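PDB 1NY1: peptidoglycan-N-acetylmuramic acid deacetylase PdaA from Bacillus subtilis, which removes the acetyl group from N-acetylmuramic acid in peptidoglycan, leading to muramic delta-lactam in the spore cortex, and is required for germination. Local coordinates for residues E30-F35 and F146-L151; D63-H68 and D211-L216; Q86-M91 and Y128-K133. All blocks are in the same frame, centred on the assembly; numbering follows the deposited sequence.

Interaction 1. Residues E30-F35 and F146-L151; sequences EKYDAF and FSEYVL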
loop_
_atom_site.group_PDB
_atom_site.type_symbol
_atom_site.label_atom_id
_atom_site.label_comp_id
_atom_site.label_asym_id
_atom_site.label_seq_id
_atom_site.Cartn_x
_atom_site.Cartn_y
_atom_site.Cartn_z
ATOM N N GLU A 30 -6.838 -10.344 12.057
ATOM C CA GLU A 30 -5.997 -10.507 13.237
ATOM C C GLU A 30 -5.562 -11.954 13.432
ATOM O O GLU A 30 -4.479 -12.220 13.955
ATOM C CB GLU A 30 -6.731 -10.007 14.486
ATOM C CG GLU A 30 -6.911 -8.494 14.519
ATOM C CD GLU A 30 -5.585 -7.749 14.487
ATOM O OE1 GLU A 30 -4.779 -7.929 15.430
ATOM O OE2 GLU A 30 -5.347 -6.988 13.520
ATOM N N LYS A 31 -6.405 -12.891 13.013
ATOM C CA LYS A 31 -6.067 -14.303 13.141
ATOM C C LYS A 31 -4.861 -14.610 12.261
ATOM O O LYS A 31 -4.154 -15.595 12.477
ATOM C CB LYS A 31 -7.243 -15.182 12.705
ATOM C CG LYS A 31 -6.963 -16.674 12.842
ATOM C CD LYS A 31 -8.006 -17.529 12.137
ATOM C CE LYS A 31 -9.408 -17.291 12.671
ATOM N NZ LYS A 31 -10.382 -18.226 12.026
ATOM N N TYR A 32 -4.628 -13.756 11.269
ATOM C CA TYR A 32 -3.515 -13.945 10.347
ATOM C C TYR A 32 -2.536 -12.774 10.351
ATOM O O TYR A 32 -1.751 -12.608 9.423
ATOM C CB TYR A 32 -4.062 -14.193 8.938
ATOM C CG TYR A 32 -4.831 -15.494 8.834
ATOM C CD1 TYR A 32 -4.166 -16.718 8.813
ATOM C CD2 TYR A 32 -6.228 -15.504 8.830
ATOM C CE1 TYR A 32 -4.868 -17.923 8.795
ATOM C CE2 TYR A 32 -6.941 -16.702 8.814
ATOM C CZ TYR A 32 -6.255 -17.908 8.799
ATOM O OH TYR A 32 -6.949 -19.096 8.805
ATOM N N ASP A 33 -2.587 -11.970 11.408
ATOM C CA ASP A 33 -1.696 -10.820 11.561
ATOM C C ASP A 33 -1.826 -9.717 10.514
ATOM O O ASP A 33 -0.991 -8.815 10.467
ATOM C CB ASP A 33 -0.235 -11.281 11.595
ATOM C CG ASP A 33 0.061 -12.183 12.772
ATOM O OD1 ASP A 33 -0.302 -11.810 13.910
ATOM O OD2 ASP A 33 0.661 -13.258 12.559
ATOM N N ALA A 34 -2.851 -9.781 9.673
ATOM C CA ALA A 34 -3.038 -8.749 8.657
ATOM C C ALA A 34 -3.584 -7.501 9.347
ATOM O O ALA A 34 -4.184 -7.598 10.415
ATOM C CB ALA A 34 -4.013 -9.232 7.592
ATOM N N PHE A 35 -3.374 -6.330 8.754
ATOM C CA PHE A 35 -3.876 -5.100 9.365
ATOM C C PHE A 35 -4.220 -4.044 8.331
ATOM O O PHE A 35 -3.828 -4.149 7.168
ATOM C CB PHE A 35 -2.844 -4.541 10.356
ATOM C CG PHE A 35 -1.490 -4.314 9.754
ATOM C CD1 PHE A 35 -1.213 -3.154 9.034
ATOM C CD2 PHE A 35 -0.497 -5.280 9.872
ATOM C CE1 PHE A 35 0.032 -2.962 8.438
ATOM C CE2 PHE A 35 0.751 -5.101 9.281
ATOM C CZ PHE A 35 1.015 -3.938 8.561
ATOM N N PHE A 146 -9.348 -11.290 -1.350
ATOM C CA PHE A 146 -8.671 -12.321 -0.577
ATOM C C PHE A 146 -9.662 -13.325 0.031
ATOM O O PHE A 146 -10.832 -13.381 -0.358
ATOM C CB PHE A 146 -7.824 -11.673 0.530
ATOM C CG PHE A 146 -8.632 -10.941 1.569
ATOM C CD1 PHE A 146 -9.244 -9.724 1.274
ATOM C CD2 PHE A 146 -8.812 -11.491 2.833
ATOM C CE1 PHE A 146 -10.024 -9.069 2.223
ATOM C CE2 PHE A 146 -9.590 -10.845 3.789
ATOM C CZ PHE A 146 -10.199 -9.632 3.481
ATOM N N SER A 147 -9.182 -14.115 0.984
ATOM C CA SER A 147 -10.004 -15.114 1.659
ATOM C C SER A 147 -9.171 -15.667 2.800
ATOM O O SER A 147 -7.983 -15.375 2.899
ATOM C CB SER A 147 -10.365 -16.252 0.700
ATOM O OG SER A 147 -9.205 -16.987 0.323
ATOM N N GLU A 148 -9.781 -16.460 3.669
ATOM C CA GLU A 148 -9.023 -17.024 4.769
ATOM C C GLU A 148 -7.921 -17.912 4.190
ATOM O O GLU A 148 -6.800 -17.931 4.695
ATOM C CB GLU A 148 -9.946 -17.818 5.691
ATOM C CG GLU A 148 -9.231 -18.502 6.835
ATOM C CD GLU A 148 -10.136 -18.720 8.026
ATOM O OE1 GLU A 148 -11.370 -18.642 7.851
ATOM O OE2 GLU A 148 -9.612 -18.971 9.132
ATOM N N TYR A 149 -8.241 -18.628 3.115
ATOM C CA TYR A 149 -7.275 -19.499 2.450
ATOM C C TYR A 149 -6.062 -18.706 1.962
ATOM O O TYR A 149 -4.922 -19.140 2.125
ATOM C CB TYR A 149 -7.932 -20.203 1.260
ATOM C CG TYR A 149 -6.955 -20.698 0.209
ATOM C CD1 TYR A 149 -6.121 -21.788 0.453
ATOM C CD2 TYR A 149 -6.852 -20.056 -1.023
ATOM C CE1 TYR A 149 -5.207 -22.225 -0.510
ATOM C CE2 TYR A 149 -5.945 -20.482 -1.988
ATOM C CZ TYR A 149 -5.126 -21.564 -1.726
ATOM O OH TYR A 149 -4.231 -21.980 -2.684
ATOM N N VAL A 150 -6.317 -17.551 1.351
ATOM C CA VAL A 150 -5.248 -16.699 0.839
ATOM C C VAL A 150 -4.408 -16.136 1.980
ATOM O O VAL A 150 -3.183 -16.055 1.878
ATOM C CB VAL A 150 -5.813 -15.516 0.017
ATOM C CG1 VAL A 150 -4.681 -14.580 -0.399
ATOM C CG2 VAL A 150 -6.538 -16.041 -1.217
ATOM N N LEU A 151 -5.072 -15.737 3.063
ATOM C CA LEU A 151 -4.374 -15.185 4.219
ATOM C C LEU A 151 -3.528 -16.253 4.900
ATOM O O LEU A 151 -2.398 -15.995 5.311
ATOM C CB LEU A 151 -5.372 -14.605 5.224
ATOM C CG LEU A 151 -6.062 -13.296 4.847
ATOM C CD1 LEU A 151 -7.010 -12.879 5.961
ATOM C CD2 LEU A 151 -5.010 -12.215 4.608
#
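With CG of Glu148 anti to the backbone N (chi1 177°) and the chain extended beyond it, the carboxylate is carried off the first turn of helix 148-156 to Lys31 and Tyr32. Tyr32 has its ring anti to its own carbonyl carbon (chi1 -66°), which lays the ring across to helix 148-156, its hydroxyl at Glu148 OE2. That oxygen accepts twice: from Tyr32 OH at 2.7 Å, through the anti lone pair, and from Lys31 NZ at 3.1 Å on the syn side, somewhat out of the carboxylate plane. The side chains of Tyr32 and Glu148 cross at about a right angle, with ring and carboxylate planes 79° apart. Nearer the backbone, Leu151 CB lies 4.2 Å from the centroid of the Tyr32 ring, an off-centre CH-pi contact, while Leu151 CD2 reaches Ala34 CB at 4.3 Å. A tyrosine suits this place because its ring can rest on leucine while its hydroxyl reaches a charge; a phenylalanine here would probably keep the leucine packing but leave the Glu148 carboxylate with one donor fewer. The joint fixes the end of helix 23-31, closed by a Schellman motif in which Asp33 takes positive phi, against the start of helix 148-156, where Ser147 is the N-cap and its OG accepts from Val150 N at 3.1 Å. Val1 and Pro2 lie against Glu148, and strand 160-161 adjoins Ala34 and Leu151. The chemistry suggests that Glu148 stays ionised, its charge shared between a lysine at the surface and the hydroxyl of a buried tyrosine.

Interaction 2. Residues D63-H68 and D211-L216; sequences DVLKKH and DAITDL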
loop_
_atom_site.group_PDB
_atom_site.type_symbol
_atom_site.label_atom_id
_atom_site.label_comp_id
_atom_site.label_asym_id
_atom_site.label_seq_id
_atom_site.Cartn_x
_atom_site.Cartn_y
_atom_site.Cartn_z
ATOM N N ASP A 63 10.258 12.395 -5.801
ATOM C CA ASP A 63 10.904 13.663 -5.462
ATOM C C ASP A 63 10.195 14.315 -4.277
ATOM O O ASP A 63 10.837 14.861 -3.375
ATOM C CB ASP A 63 10.887 14.640 -6.647
ATOM C CG ASP A 63 11.736 14.167 -7.821
ATOM O OD1 ASP A 63 12.673 13.368 -7.612
ATOM O OD2 ASP A 63 11.471 14.615 -8.956
ATOM N N VAL A 64 8.867 14.260 -4.285
ATOM C CA VAL A 64 8.062 14.835 -3.212
ATOM C C VAL A 64 8.332 14.123 -1.886
ATOM O O VAL A 64 8.483 14.767 -0.846
ATOM C CB VAL A 64 6.553 14.751 -3.564
ATOM C CG1 VAL A 64 5.699 15.112 -2.352
ATOM C CG2 VAL A 64 6.246 15.689 -4.727
ATOM N N LEU A 65 8.405 12.795 -1.920
ATOM C CA LEU A 65 8.669 12.035 -0.706
ATOM C C LEU A 65 10.064 12.334 -0.158
ATOM O O LEU A 65 10.267 12.368 1.054
ATOM C CB LEU A 65 8.512 10.535 -0.971
ATOM C CG LEU A 65 7.070 10.080 -1.248
ATOM C CD1 LEU A 65 7.061 8.616 -1.654
ATOM C CD2 LEU A 65 6.207 10.289 -0.001
ATOM N N LYS A 66 11.022 12.554 -1.054
ATOM C CA LYS A 66 12.386 12.864 -0.642
ATOM C C LYS A 66 12.413 14.249 0.001
ATOM O O LYS A 66 13.032 14.445 1.048
ATOM C CB LYS A 66 13.322 12.844 -1.852
ATOM C CG LYS A 66 14.768 13.137 -1.511
ATOM C CD LYS A 66 15.628 13.166 -2.754
ATOM C CE LYS A 66 17.060 13.529 -2.405
ATOM N NZ LYS A 66 17.886 13.755 -3.626
ATOM N N LYS A 67 11.737 15.201 -0.636
ATOM C CA LYS A 67 11.665 16.567 -0.135
ATOM C C LYS A 67 11.136 16.617 1.298
ATOM O O LYS A 67 11.637 17.378 2.127
ATOM C CB LYS A 67 10.761 17.407 -1.040
ATOM C CG LYS A 67 10.328 18.725 -0.428
ATOM C CD LYS A 67 9.257 19.402 -1.269
ATOM C CE LYS A 67 8.547 20.490 -0.467
ATOM N NZ LYS A 67 7.367 21.037 -1.197
ATOM N N HIS A 68 10.120 15.807 1.579
ATOM C CA HIS A 68 9.501 15.753 2.902
ATOM C C HIS A 68 10.134 14.692 3.796
ATOM O O HIS A 68 9.729 14.520 4.943
ATOM C CB HIS A 68 8.007 15.451 2.763
ATOM C CG HIS A 68 7.218 16.563 2.151
ATOM N ND1 HIS A 68 6.974 17.748 2.810
ATOM C CD2 HIS A 68 6.628 16.677 0.938
ATOM C CE1 HIS A 68 6.268 18.546 2.028
ATOM N NE2 HIS A 68 6.046 17.919 0.886
ATOM N N ASP A 211 1.175 18.890 -1.350
ATOM C CA ASP A 211 0.343 19.779 -0.536
ATOM C C ASP A 211 -0.238 19.076 0.685
ATOM O O ASP A 211 -0.301 19.645 1.775
ATOM C CB ASP A 211 -0.816 20.352 -1.361
ATOM C CG ASP A 211 -0.350 21.284 -2.468
ATOM O OD1 ASP A 211 0.864 21.564 -2.551
ATOM O OD2 ASP A 211 -1.207 21.739 -3.253
ATOM N N ALA A 212 -0.672 17.836 0.492
ATOM C CA ALA A 212 -1.260 17.055 1.573
ATOM C C ALA A 212 -0.262 16.813 2.698
ATOM O O ALA A 212 -0.592 16.981 3.868
ATOM C CB ALA A 212 -1.779 15.722 1.035
ATOM N N ILE A 213 0.958 16.414 2.351
ATOM C CA ILE A 213 1.962 16.170 3.381
ATOM C C ILE A 213 2.274 17.481 4.098
ATOM O O ILE A 213 2.309 17.533 5.327
ATOM C CB ILE A 213 3.265 15.596 2.788
ATOM C CG1 ILE A 213 3.001 14.196 2.231
ATOM C CG2 ILE A 213 4.341 15.517 3.875
ATOM C CD1 ILE A 213 4.167 13.623 1.467
ATOM N N THR A 214 2.498 18.540 3.327
ATOM C CA THR A 214 2.798 19.831 3.923
ATOM C C THR A 214 1.722 20.216 4.940
ATOM O O THR A 214 2.029 20.467 6.105
ATOM C CB THR A 214 2.901 20.937 2.851
ATOM O OG1 THR A 214 3.926 20.596 1.912
ATOM C CG2 THR A 214 3.249 22.274 3.497
ATOM N N ASP A 215 0.463 20.237 4.516
ATOM C CA ASP A 215 -0.626 20.614 5.417
ATOM C C ASP A 215 -0.896 19.630 6.553
ATOM O O ASP A 215 -1.273 20.042 7.654
ATOM C CB ASP A 215 -1.912 20.862 4.627
ATOM C CG ASP A 215 -1.809 22.075 3.725
ATOM O OD1 ASP A 215 -1.329 23.135 4.198
ATOM O OD2 ASP A 215 -2.211 21.979 2.545
ATOM N N LEU A 216 -0.720 18.335 6.299
ATOM C CA LEU A 216 -0.946 17.344 7.345
ATOM C C LEU A 216 0.135 17.475 8.416
ATOM O O LEU A 216 -0.140 17.329 9.609
ATOM C CB LEU A 216 -0.970 15.929 6.747
ATOM C CG LEU A 216 -2.289 15.589 6.042
ATOM C CD1 LEU A 216 -2.151 14.309 5.229
ATOM C CD2 LEU A 216 -3.388 15.439 7.084
HETATM O O HOH W 1 6.003 22.201 1.104
#
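Thr214 OG1 is held by two hydrogen bonds: it receives one from a water at 2.7 Å and gives one to the backbone O of Asp210 a turn earlier. His68 CE1 also comes within 3.1 Å of Thr214 OG1, which lies at the edge of the imidazole, near its plane. The same water accepts from Lys67 NZ at 2.9 Å, so lysine and threonine are joined through it at the outer margin of the contact. The imidazole finds its stronger polar partner in Asp210, whose OD1 is hydrogen-bonded by His68 NE2 and salt-bridged by Lys67 NZ; with the carboxylate shared in this way, any pull on the histidine's ionisation is probably weakened by the lysine. Over one face of the ring sits the Ile213 methyl CG2, 3.7 Å from the centroid and 19° off the ring normal, a CH-pi contact over the face, offset toward the rim. CG2 of Ile213 is anti to the backbone N, while CG1 lies anti to the carbonyl carbon (chi1 -67°), and this split lets one branch cover the imidazole as the other carries CD1 inward. The aliphatic part of Lys67 lies over the opposite face of the ring. Here the C-terminal end of helix 58-67 is laid against helix 205-219, two of the helices that pack outside the parallel strands of the NodB-type deacetylase fold. Ile213 CD1 meets Leu65 CD2 at 4.2 Å, their side chains crossing at about a right angle, and Val64 CG1 at 4.4 Å. A branched aliphatic residue suits this inner position, since Leu65 and Ile213 both also touch Leu47 of strand 44-51, and Ile213 reaches Phe223 of strand 222-224.

Interaction 3. Residues Q86-M91 and Y128-K133; sequences QLIKRM and YKITGK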
loop_
_atom_site.group_PDB
_atom_site.type_symbol
_atom_site.label_atom_id
_atom_site.label_comp_id
_atom_site.label_asym_id
_atom_site.label_seq_id
_atom_site.Cartn_x
_atom_site.Cartn_y
_atom_site.Cartn_z
ATOM N N GLN A 86 14.462 1.260 -13.530
ATOM C CA GLN A 86 15.095 2.438 -12.951
ATOM C C GLN A 86 14.308 2.999 -11.768
ATOM O O GLN A 86 14.901 3.441 -10.782
ATOM C CB GLN A 86 15.290 3.518 -14.019
ATOM C CG GLN A 86 16.095 3.037 -15.220
ATOM C CD GLN A 86 16.514 4.167 -16.143
ATOM O OE1 GLN A 86 15.681 4.941 -16.622
ATOM N NE2 GLN A 86 17.816 4.263 -16.403
ATOM N N LEU A 87 12.981 2.982 -11.858
ATOM C CA LEU A 87 12.156 3.483 -10.765
ATOM C C LEU A 87 12.284 2.575 -9.545
ATOM O O LEU A 87 12.358 3.049 -8.414
ATOM C CB LEU A 87 10.689 3.577 -11.190
ATOM C CG LEU A 87 10.343 4.732 -12.134
ATOM C CD1 LEU A 87 8.889 4.621 -12.562
ATOM C CD2 LEU A 87 10.593 6.061 -11.438
ATOM N N ILE A 88 12.306 1.268 -9.781
ATOM C CA ILE A 88 12.440 0.308 -8.693
ATOM C C ILE A 88 13.753 0.578 -7.973
ATOM O O ILE A 88 13.829 0.519 -6.746
ATOM C CB ILE A 88 12.469 -1.143 -9.222
ATOM C CG1 ILE A 88 11.088 -1.533 -9.764
ATOM C CG2 ILE A 88 12.941 -2.087 -8.120
ATOM C CD1 ILE A 88 9.968 -1.496 -8.722
ATOM N N LYS A 89 14.786 0.872 -8.754
ATOM C CA LYS A 89 16.106 1.152 -8.202
ATOM C C LYS A 89 16.047 2.421 -7.347
ATOM O O LYS A 89 16.664 2.490 -6.281
ATOM C CB LYS A 89 17.121 1.320 -9.338
ATOM C CG LYS A 89 18.579 1.213 -8.903
ATOM C CD LYS A 89 19.183 -0.146 -9.266
ATOM C CE LYS A 89 19.338 -0.305 -10.779
ATOM N NZ LYS A 89 19.968 -1.609 -11.153
ATOM N N ARG A 90 15.303 3.425 -7.810
ATOM C CA ARG A 90 15.174 4.669 -7.053
ATOM C C ARG A 90 14.488 4.419 -5.719
ATOM O O ARG A 90 14.914 4.929 -4.684
ATOM C CB ARG A 90 14.358 5.716 -7.813
ATOM C CG ARG A 90 15.126 6.528 -8.832
ATOM C CD ARG A 90 14.360 7.804 -9.155
ATOM N NE ARG A 90 14.277 8.705 -8.005
ATOM C CZ ARG A 90 13.594 9.847 -7.999
ATOM N NH1 ARG A 90 12.930 10.230 -9.081
ATOM N NH2 ARG A 90 13.573 10.611 -6.914
HETATM N N MSE A 91 13.412 3.641 -5.748
HETATM C CA MSE A 91 12.675 3.346 -4.528
HETATM C C MSE A 91 13.630 2.740 -3.514
HETATM O O MSE A 91 13.661 3.141 -2.350
HETATM C CB MSE A 91 11.537 2.366 -4.821
HETATM C CG MSE A 91 10.524 2.896 -5.826
HETATM SE SE MSE A 91 9.185 1.620 -6.338
HETATM C CE MSE A 91 8.029 2.782 -7.341
ATOM N N TYR A 128 15.119 -8.228 -6.807
ATOM C CA TYR A 128 16.484 -8.490 -6.357
ATOM C C TYR A 128 17.504 -8.343 -7.480
ATOM O O TYR A 128 18.603 -7.832 -7.265
ATOM C CB TYR A 128 16.593 -9.887 -5.740
ATOM C CG TYR A 128 17.946 -10.155 -5.114
ATOM C CD1 TYR A 128 19.015 -10.635 -5.877
ATOM C CD2 TYR A 128 18.168 -9.893 -3.761
ATOM C CE1 TYR A 128 20.271 -10.850 -5.305
ATOM C CE2 TYR A 128 19.420 -10.100 -3.181
ATOM C CZ TYR A 128 20.464 -10.580 -3.959
ATOM O OH TYR A 128 21.697 -10.800 -3.384
ATOM N N LYS A 129 17.142 -8.800 -8.673
ATOM C CA LYS A 129 18.021 -8.702 -9.833
ATOM C C LYS A 129 18.376 -7.242 -10.076
ATOM O O LYS A 129 19.458 -6.916 -10.565
ATOM C CB LYS A 129 17.314 -9.258 -11.071
ATOM C CG LYS A 129 18.103 -9.108 -12.364
ATOM C CD LYS A 129 17.263 -9.468 -13.576
ATOM C CE LYS A 129 18.074 -9.342 -14.860
ATOM N NZ LYS A 129 17.264 -9.645 -16.080
ATOM N N ILE A 130 17.448 -6.359 -9.727
ATOM C CA ILE A 130 17.641 -4.930 -9.923
ATOM C C ILE A 130 18.331 -4.222 -8.761
ATOM O O ILE A 130 19.283 -3.466 -8.959
ATOM C CB ILE A 130 16.283 -4.229 -10.164
ATOM C CG1 ILE A 130 15.634 -4.780 -11.440
ATOM C CG2 ILE A 130 16.482 -2.723 -10.252
ATOM C CD1 ILE A 130 14.205 -4.324 -11.653
ATOM N N THR A 131 17.846 -4.476 -7.553
ATOM C CA THR A 131 18.363 -3.828 -6.351
ATOM C C THR A 131 19.416 -4.606 -5.569
ATOM O O THR A 131 20.196 -4.017 -4.822
ATOM C CB THR A 131 17.224 -3.534 -5.380
ATOM O OG1 THR A 131 16.713 -4.771 -4.874
ATOM C CG2 THR A 131 16.104 -2.790 -6.086
ATOM N N GLY A 132 19.422 -5.925 -5.720
ATOM C CA GLY A 132 20.373 -6.733 -4.984
ATOM C C GLY A 132 19.957 -6.764 -3.526
ATOM O O GLY A 132 20.721 -7.184 -2.655
ATOM N N LYS A 133 18.734 -6.317 -3.258
ATOM C CA LYS A 133 18.220 -6.286 -1.897
ATOM C C LYS A 133 16.826 -6.891 -1.814
ATOM O O LYS A 133 16.202 -7.189 -2.833
ATOM C CB LYS A 133 18.188 -4.841 -1.387
ATOM C CG LYS A 133 19.547 -4.153 -1.441
ATOM C CD LYS A 133 19.470 -2.706 -0.977
ATOM C CE LYS A 133 20.807 -1.987 -1.155
ATOM N NZ LYS A 133 21.917 -2.615 -0.373
#
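The C-terminal end of helix 113-131 is met from the side by helix 85-93, and the joint is made by Ile88 and Lys89 against Ile130 and Thr131. In this last turn Ile130 O accepts from Lys89 NZ at 3.0 Å. The ammonium comes in at a C=O...N angle of 133°, tilted 24° from the carbonyl plane. Lys89 gets there by folding: its chain bends at chi2 and chi3, and CD, CE and NZ pass over Ile130, CE lying 3.8 Å from the methyl CG2. A lysine suits the spot twice over, since its methylenes rest on isoleucine while its positive charge would be favourably placed at the negative end of a helix dipole. The helix ends in a recognisable way. Thr131 OG1 accepts from Lys133 N at 3.0 Å, an ST turn, and also bonds to Val127 O; Gly132, whose positive phi is easy for a residue without a side chain, is the first to leave the helical path. With OG1 of Thr131 set between the backbone N and the carbonyl carbon (chi1 68°), its methyl CG2 is left to face the partner helix, where it meets Ile88 CG2 at 3.8 Å. This threonine thus turns its hydroxyl to the helix end and its carbon to the neighbour. Ile88 CG2 also touches Ile130 CG2 at 4.2 Å, the two isoleucine side chains crossing at about a right angle. Beneath them the packing continues inward, with Ile88 on Val76 of strand 73-76 and on Phe80, and Ile130 on Val81 of helix 78-83. The side chain of Ile88 is about 10 Å from that of His101, assigned as a binding residue for a divalent metal cation.

In the fold
Along the chain the segments come in the order 30-35, 63-68, 86-91, 128-133, 146-151 and 211-216, so the segments of interactions 1 and 2 alternate, while both segments of interaction 3 fall between those of each of the others. Interactions 1 and 2 lie on opposite sides of the chain's centre, their own centres 32 Å apart; the centre of interaction 3 lies about 28 Å from that of interaction 1 and about 23 Å from that of interaction 2. Asp63 OD1 of helix 58-67 forms a 3.0 Å salt bridge with Arg90 NH2 of helix 85-93, linking interactions 2 and 3. Both pack helices on the five-stranded parallel sheet, whereas interaction 1 adjoins strand 160-161.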